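Local structure of isoflavone reductase (Medicago sativa, 2GAS) at residues Thr11-Arg16 and Thr156-Arg161; Ile18-Ile23 and Glu46-Asn51. The protein catalyses the NADPH-dependent reduction of 2'-hydroxyisoflavones to chiral isoflavanones, a late step in the synthesis of the pterocarpan phytoalexin medicarpin in alfalfa. All coordinates share one frame; numbering follows the deposited sequence.

In the fold
Both contacts use helix 15-25, the first helix of the Rossmann domain: contact 1 near its N-terminal end, beside the probable NADP(+)-binding loop, and contact 2 further along. The centre of contact 1 lies about 8 Å from the centre of the chain, that of contact 2 about 17 Å, yet each is only partly buried. Their chemistry differs. Contact 1 brings one tyrosine from the helical turn 156-160 against apolar groups of the loop, whereas contact 2 joins two neighbouring helices through an indole-to-amide hydrogen bond and a leucine methyl. The two meet where L48 and I49 of contact 2 pack against T11 and R16 of contact 1.

Contact 1 (Thr11-Arg16 and Thr156-Arg161); sequences TGAIGR and TGYFLR
Y158 reaches from the weakly bonded helical turn 156-160 to the turn at A13 and I14, and its side chain makes the whole of this contact. From CB, which points toward the 11-16 segment, CG leaves on the side of the backbone N, anti to the carbonyl carbon (chi1 -72°), and carries the ring across to the turn; the nearest alpha carbons, CA of A13 and CA of G157, are 9.6 Å apart. Further out, the ring edge at CE2 comes to 4.2 Å from CD1 of I14, a loose apolar touch in which the methyl lies near the ring plane. At the tip, the hydroxyl OH comes to 3.4 Å from CB of A13, a van der Waals contact with the methyl. I14 is the buried member of the three; its CG1 stands beside the backbone N, and the chain bends so that CD1 reaches the tyrosine, while F155 packs against the same isoleucine.

The turn touched by the tyrosine is braced from within by R16. Its NE donates to O of G12 over 2.9 Å, and the backbone N of R16 reaches the same oxygen from the opposite face of the carbonyl plane. NH2 adds a more bent bond of 3.0 Å to O of T11, with an N-H...O angle of 139°, so one guanidinium group ties two successive carbonyls to the first part of the helix. Residues 11-15 belong to the inferred NADP(+) site, within the glycine-rich GPTGAIG loop that follows the first strand of an NADP-binding Rossmann fold.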
loop_
_atom_site.group_PDB
_atom_site.type_symbol
_atom_site.label_atom_id
_atom_site.label_comp_id
_atom_site.label_asym_id
_atom_site.label_seq_id
_atom_site.Cartn_x
_atom_site.Cartn_y
_atom_site.Cartn_z
ATOM N N THR A 11 -8.302 8.986 -6.801
ATOM C CA THR A 11 -7.341 10.063 -7.031
ATOM C C THR A 11 -6.231 10.140 -5.985
ATOM O O THR A 11 -5.395 11.041 -6.029
ATOM C CB THR A 11 -8.033 11.446 -7.137
ATOM O OG1 THR A 11 -8.635 11.791 -5.884
ATOM C CG2 THR A 11 -9.092 11.424 -8.231
ATOM N N GLY A 12 -6.211 9.195 -5.051
ATOM C CA GLY A 12 -5.164 9.197 -4.043
ATOM C C GLY A 12 -3.810 8.821 -4.629
ATOM O O GLY A 12 -3.723 8.389 -5.779
ATOM N N ALA A 13 -2.750 8.970 -3.834
ATOM C CA ALA A 13 -1.400 8.652 -4.288
ATOM C C ALA A 13 -1.298 7.201 -4.736
ATOM O O ALA A 13 -0.628 6.885 -5.717
ATOM C CB ALA A 13 -0.399 8.921 -3.171
ATOM N N ILE A 14 -1.982 6.317 -4.021
ATOM C CA ILE A 14 -1.956 4.897 -4.344
ATOM C C ILE A 14 -3.020 4.518 -5.368
ATOM O O ILE A 14 -2.747 3.800 -6.329
ATOM C CB ILE A 14 -2.171 4.051 -3.065
ATOM C CG1 ILE A 14 -1.089 4.390 -2.036
ATOM C CG2 ILE A 14 -2.163 2.569 -3.400
ATOM C CD1 ILE A 14 0.327 4.337 -2.574
ATOM N N GLY A 15 -4.232 5.015 -5.152
ATOM C CA GLY A 15 -5.338 4.710 -6.041
ATOM C C GLY A 15 -5.132 5.012 -7.512
ATOM O O GLY A 15 -5.573 4.237 -8.354
ATOM N N ARG A 16 -4.470 6.118 -7.832
ATOM C CA ARG A 16 -4.270 6.471 -9.237
ATOM C C ARG A 16 -3.522 5.386 -10.006
ATOM O O ARG A 16 -3.819 5.131 -11.171
ATOM C CB ARG A 16 -3.529 7.810 -9.360
ATOM C CG ARG A 16 -2.083 7.786 -8.880
ATOM C CD ARG A 16 -1.514 9.201 -8.772
ATOM N NE ARG A 16 -2.178 9.968 -7.719
ATOM C CZ ARG A 16 -1.874 11.222 -7.404
ATOM N NH1 ARG A 16 -0.913 11.860 -8.063
ATOM N NH2 ARG A 16 -2.525 11.838 -6.426
ATOM N N THR A 156 8.208 2.785 -2.278
ATOM C CA THR A 156 9.450 3.515 -2.502
ATOM C C THR A 156 9.284 5.006 -2.230
ATOM O O THR A 156 10.147 5.630 -1.612
ATOM C CB THR A 156 9.947 3.338 -3.948
ATOM O OG1 THR A 156 8.865 3.579 -4.857
ATOM C CG2 THR A 156 10.491 1.932 -4.158
ATOM N N GLY A 157 8.165 5.570 -2.681
ATOM C CA GLY A 157 7.920 6.987 -2.491
ATOM C C GLY A 157 7.738 7.424 -1.052
ATOM O O GLY A 157 7.797 8.616 -0.758
ATOM N N TYR A 158 7.522 6.465 -0.156
ATOM C CA TYR A 158 7.324 6.775 1.253
ATOM C C TYR A 158 8.485 6.377 2.152
ATOM O O TYR A 158 8.826 7.113 3.078
ATOM C CB TYR A 158 6.043 6.110 1.759
ATOM C CG TYR A 158 4.788 6.762 1.231
ATOM C CD1 TYR A 158 4.427 8.046 1.636
ATOM C CD2 TYR A 158 3.975 6.109 0.302
ATOM C CE1 TYR A 158 3.288 8.668 1.130
ATOM C CE2 TYR A 158 2.832 6.723 -0.211
ATOM C CZ TYR A 158 2.497 8.002 0.208
ATOM O OH TYR A 158 1.376 8.621 -0.296
ATOM N N PHE A 159 9.091 5.220 1.881
ATOM C CA PHE A 159 10.197 4.726 2.698
ATOM C C PHE A 159 11.580 4.919 2.096
ATOM O O PHE A 159 12.469 5.490 2.726
ATOM C CB PHE A 159 10.041 3.228 2.987
ATOM C CG PHE A 159 8.919 2.890 3.928
ATOM C CD1 PHE A 159 7.601 2.883 3.491
ATOM C CD2 PHE A 159 9.191 2.542 5.250
ATOM C CE1 PHE A 159 6.565 2.532 4.354
ATOM C CE2 PHE A 159 8.164 2.189 6.120
ATOM C CZ PHE A 159 6.847 2.183 5.670
ATOM N N LEU A 160 11.759 4.422 0.878
ATOM C CA LEU A 160 13.048 4.489 0.214
ATOM C C LEU A 160 13.495 5.880 -0.200
ATOM O O LEU A 160 14.690 6.174 -0.185
ATOM C CB LEU A 160 13.038 3.566 -1.009
ATOM C CG LEU A 160 14.402 3.218 -1.607
ATOM C CD1 LEU A 160 15.285 2.593 -0.529
ATOM C CD2 LEU A 160 14.223 2.252 -2.776
ATOM N N ARG A 161 12.547 6.741 -0.558
ATOM C CA ARG A 161 12.904 8.081 -1.000
ATOM C C ARG A 161 13.816 8.830 -0.039
ATOM O O ARG A 161 14.696 9.569 -0.472
ATOM C CB ARG A 161 11.660 8.926 -1.260
ATOM C CG ARG A 161 12.027 10.284 -1.808
ATOM C CD ARG A 161 10.825 11.100 -2.194
ATOM N NE ARG A 161 11.246 12.408 -2.685
ATOM C CZ ARG A 161 10.425 13.300 -3.221
ATOM N NH1 ARG A 161 9.132 13.026 -3.335
ATOM N NH2 ARG A 161 10.897 14.466 -3.641
#

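Contact 2 (Ile18-Ile23 and Glu46-Asn51); sequences IVWASI and EELIDN
The indole of W20 spans the groove between helices 15-25 and 42-54 and meets N51 and L48. It has the most surface buried here. Its CG is anti to the carbonyl carbon, beside the backbone N (chi1 -71°), and from there the ring reaches across to the other helix. NE1 donates to OD1 of N51 over 2.8 Å, and the bond is fairly straight at 159°. The oxygen lies close to the plane of the indole, at its edge. Relative to the amide, however, the donor stands well above the carbonyl plane and not on a lone pair; the ring and amide planes are almost perpendicular, 86° apart. N51 CG runs anti to its backbone N, which carries the amide out to the indole.

The two helices flank the strands 5-8, 29-33 and 58-61 of the parallel Rossmann sheet: helix 15-25 links the first to the second, and helix 42-54 the second to the third, in successive beta-alpha-beta crossovers. With the alpha carbons of W20 and N51 still 9.7 Å apart, long side chains have to bridge the helices.

L48 supplies the apolar half. Its CD1 approaches the six-membered ring obliquely, 3.9 Å from CZ2 and 4.0 Å from CH2 of W20, while its other methyl, CD2, packs against T11 of the probable nucleotide-binding loop and R16 at the start of helix 15-25. Replacing W20 by alanine would remove the indole, which is likely to leave OD1 of N51 without this donor and a gap beside CD1 of L48. H17 meets the indole edge-to-face, and Y52 brings a second ring to it at a steep angle.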
loop_
_atom_site.group_PDB
_atom_site.type_symbol
_atom_site.label_atom_id
_atom_site.label_comp_id
_atom_site.label_asym_id
_atom_site.label_seq_id
_atom_site.Cartn_x
_atom_site.Cartn_y
_atom_site.Cartn_z
ATOM N N ILE A 18 -3.590 2.215 -9.370
ATOM C CA ILE A 18 -4.469 1.063 -9.490
ATOM C C ILE A 18 -5.404 1.327 -10.670
ATOM O O ILE A 18 -5.670 0.432 -11.476
ATOM C CB ILE A 18 -5.286 0.863 -8.195
ATOM C CG1 ILE A 18 -4.330 0.588 -7.038
ATOM C CG2 ILE A 18 -6.258 -0.298 -8.360
ATOM C CD1 ILE A 18 -3.561 -0.691 -7.178
ATOM N N VAL A 19 -5.891 2.561 -10.778
ATOM C CA VAL A 19 -6.766 2.923 -11.889
ATOM C C VAL A 19 -5.998 2.735 -13.200
ATOM O O VAL A 19 -6.489 2.093 -14.128
ATOM C CB VAL A 19 -7.238 4.395 -11.801
ATOM C CG1 VAL A 19 -7.960 4.785 -13.083
ATOM C CG2 VAL A 19 -8.160 4.579 -10.599
ATOM N N TRP A 20 -4.787 3.277 -13.272
ATOM C CA TRP A 20 -4.001 3.144 -14.497
ATOM C C TRP A 20 -3.654 1.691 -14.835
ATOM O O TRP A 20 -3.659 1.304 -16.003
ATOM C CB TRP A 20 -2.725 3.989 -14.417
ATOM C CG TRP A 20 -2.999 5.473 -14.487
ATOM C CD1 TRP A 20 -3.928 6.096 -15.273
ATOM C CD2 TRP A 20 -2.323 6.511 -13.770
ATOM N NE1 TRP A 20 -3.874 7.456 -15.089
ATOM C CE2 TRP A 20 -2.896 7.739 -14.172
ATOM C CE3 TRP A 20 -1.286 6.525 -12.823
ATOM C CZ2 TRP A 20 -2.467 8.971 -13.662
ATOM C CZ3 TRP A 20 -0.860 7.751 -12.315
ATOM C CH2 TRP A 20 -1.452 8.958 -12.738
ATOM N N ALA A 21 -3.359 0.879 -13.824
ATOM C CA ALA A 21 -3.021 -0.517 -14.080
ATOM C C ALA A 21 -4.250 -1.274 -14.581
ATOM O O ALA A 21 -4.141 -2.183 -15.403
ATOM C CB ALA A 21 -2.471 -1.178 -12.808
ATOM N N SER A 22 -5.423 -0.894 -14.088
ATOM C CA SER A 22 -6.653 -1.552 -14.503
ATOM C C SER A 22 -6.884 -1.253 -15.983
ATOM O O SER A 22 -7.223 -2.148 -16.758
ATOM C CB SER A 22 -7.828 -1.061 -13.655
ATOM O OG SER A 22 -9.018 -1.765 -13.977
ATOM N N ILE A 23 -6.683 0.003 -16.369
ATOM C CA ILE A 23 -6.850 0.401 -17.766
ATOM C C ILE A 23 -5.827 -0.321 -18.639
ATOM O O ILE A 23 -6.161 -0.823 -19.712
ATOM C CB ILE A 23 -6.656 1.927 -17.951
ATOM C CG1 ILE A 23 -7.864 2.687 -17.394
ATOM C CG2 ILE A 23 -6.435 2.258 -19.426
ATOM C CD1 ILE A 23 -9.182 2.363 -18.070
ATOM N N GLU A 46 -8.797 17.520 -10.749
ATOM C CA GLU A 46 -9.160 17.848 -12.119
ATOM C C GLU A 46 -8.274 17.126 -13.137
ATOM O O GLU A 46 -8.771 16.505 -14.078
ATOM C CB GLU A 46 -9.059 19.363 -12.312
ATOM C CG GLU A 46 -10.243 19.992 -13.016
ATOM C CD GLU A 46 -10.187 19.815 -14.515
ATOM O OE1 GLU A 46 -9.216 20.302 -15.132
ATOM O OE2 GLU A 46 -11.114 19.194 -15.079
ATOM N N GLU A 47 -6.963 17.203 -12.947
ATOM C CA GLU A 47 -6.036 16.554 -13.867
ATOM C C GLU A 47 -6.219 15.042 -13.920
ATOM O O GLU A 47 -6.210 14.443 -14.992
ATOM C CB GLU A 47 -4.591 16.878 -13.486
ATOM C CG GLU A 47 -4.170 18.292 -13.831
ATOM C CD GLU A 47 -2.732 18.572 -13.454
ATOM O OE1 GLU A 47 -1.856 17.747 -13.797
ATOM O OE2 GLU A 47 -2.478 19.619 -12.822
ATOM N N LEU A 48 -6.382 14.424 -12.758
ATOM C CA LEU A 48 -6.552 12.981 -12.701
ATOM C C LEU A 48 -7.877 12.543 -13.323
ATOM O O LEU A 48 -7.912 11.629 -14.146
ATOM C CB LEU A 48 -6.461 12.512 -11.245
ATOM C CG LEU A 48 -5.271 11.672 -10.763
ATOM C CD1 LEU A 48 -4.046 11.855 -11.638
ATOM C CD2 LEU A 48 -4.979 12.045 -9.319
ATOM N N ILE A 49 -8.969 13.198 -12.942
ATOM C CA ILE A 49 -10.274 12.838 -13.485
ATOM C C ILE A 49 -10.329 13.003 -15.005
ATOM O O ILE A 49 -10.890 12.157 -15.706
ATOM C CB ILE A 49 -11.396 13.675 -12.839
ATOM C CG1 ILE A 49 -11.436 13.409 -11.330
ATOM C CG2 ILE A 49 -12.737 13.332 -13.477
ATOM C CD1 ILE A 49 -11.713 11.970 -10.960
ATOM N N ASP A 50 -9.754 14.089 -15.515
ATOM C CA ASP A 50 -9.742 14.320 -16.957
ATOM C C ASP A 50 -8.965 13.202 -17.637
ATOM O O ASP A 50 -9.384 12.679 -18.672
ATOM C CB ASP A 50 -9.077 15.653 -17.295
ATOM C CG ASP A 50 -9.980 16.846 -17.038
ATOM O OD1 ASP A 50 -11.192 16.648 -16.793
ATOM O OD2 ASP A 50 -9.468 17.985 -17.101
ATOM N N ASN A 51 -7.825 12.846 -17.052
ATOM C CA ASN A 51 -6.998 11.787 -17.604
ATOM C C ASN A 51 -7.760 10.468 -17.617
ATOM O O ASN A 51 -7.768 9.756 -18.623
ATOM C CB ASN A 51 -5.702 11.642 -16.796
ATOM C CG ASN A 51 -4.850 10.484 -17.273
ATOM O OD1 ASN A 51 -5.020 9.352 -16.832
ATOM N ND2 ASN A 51 -3.941 10.762 -18.202
#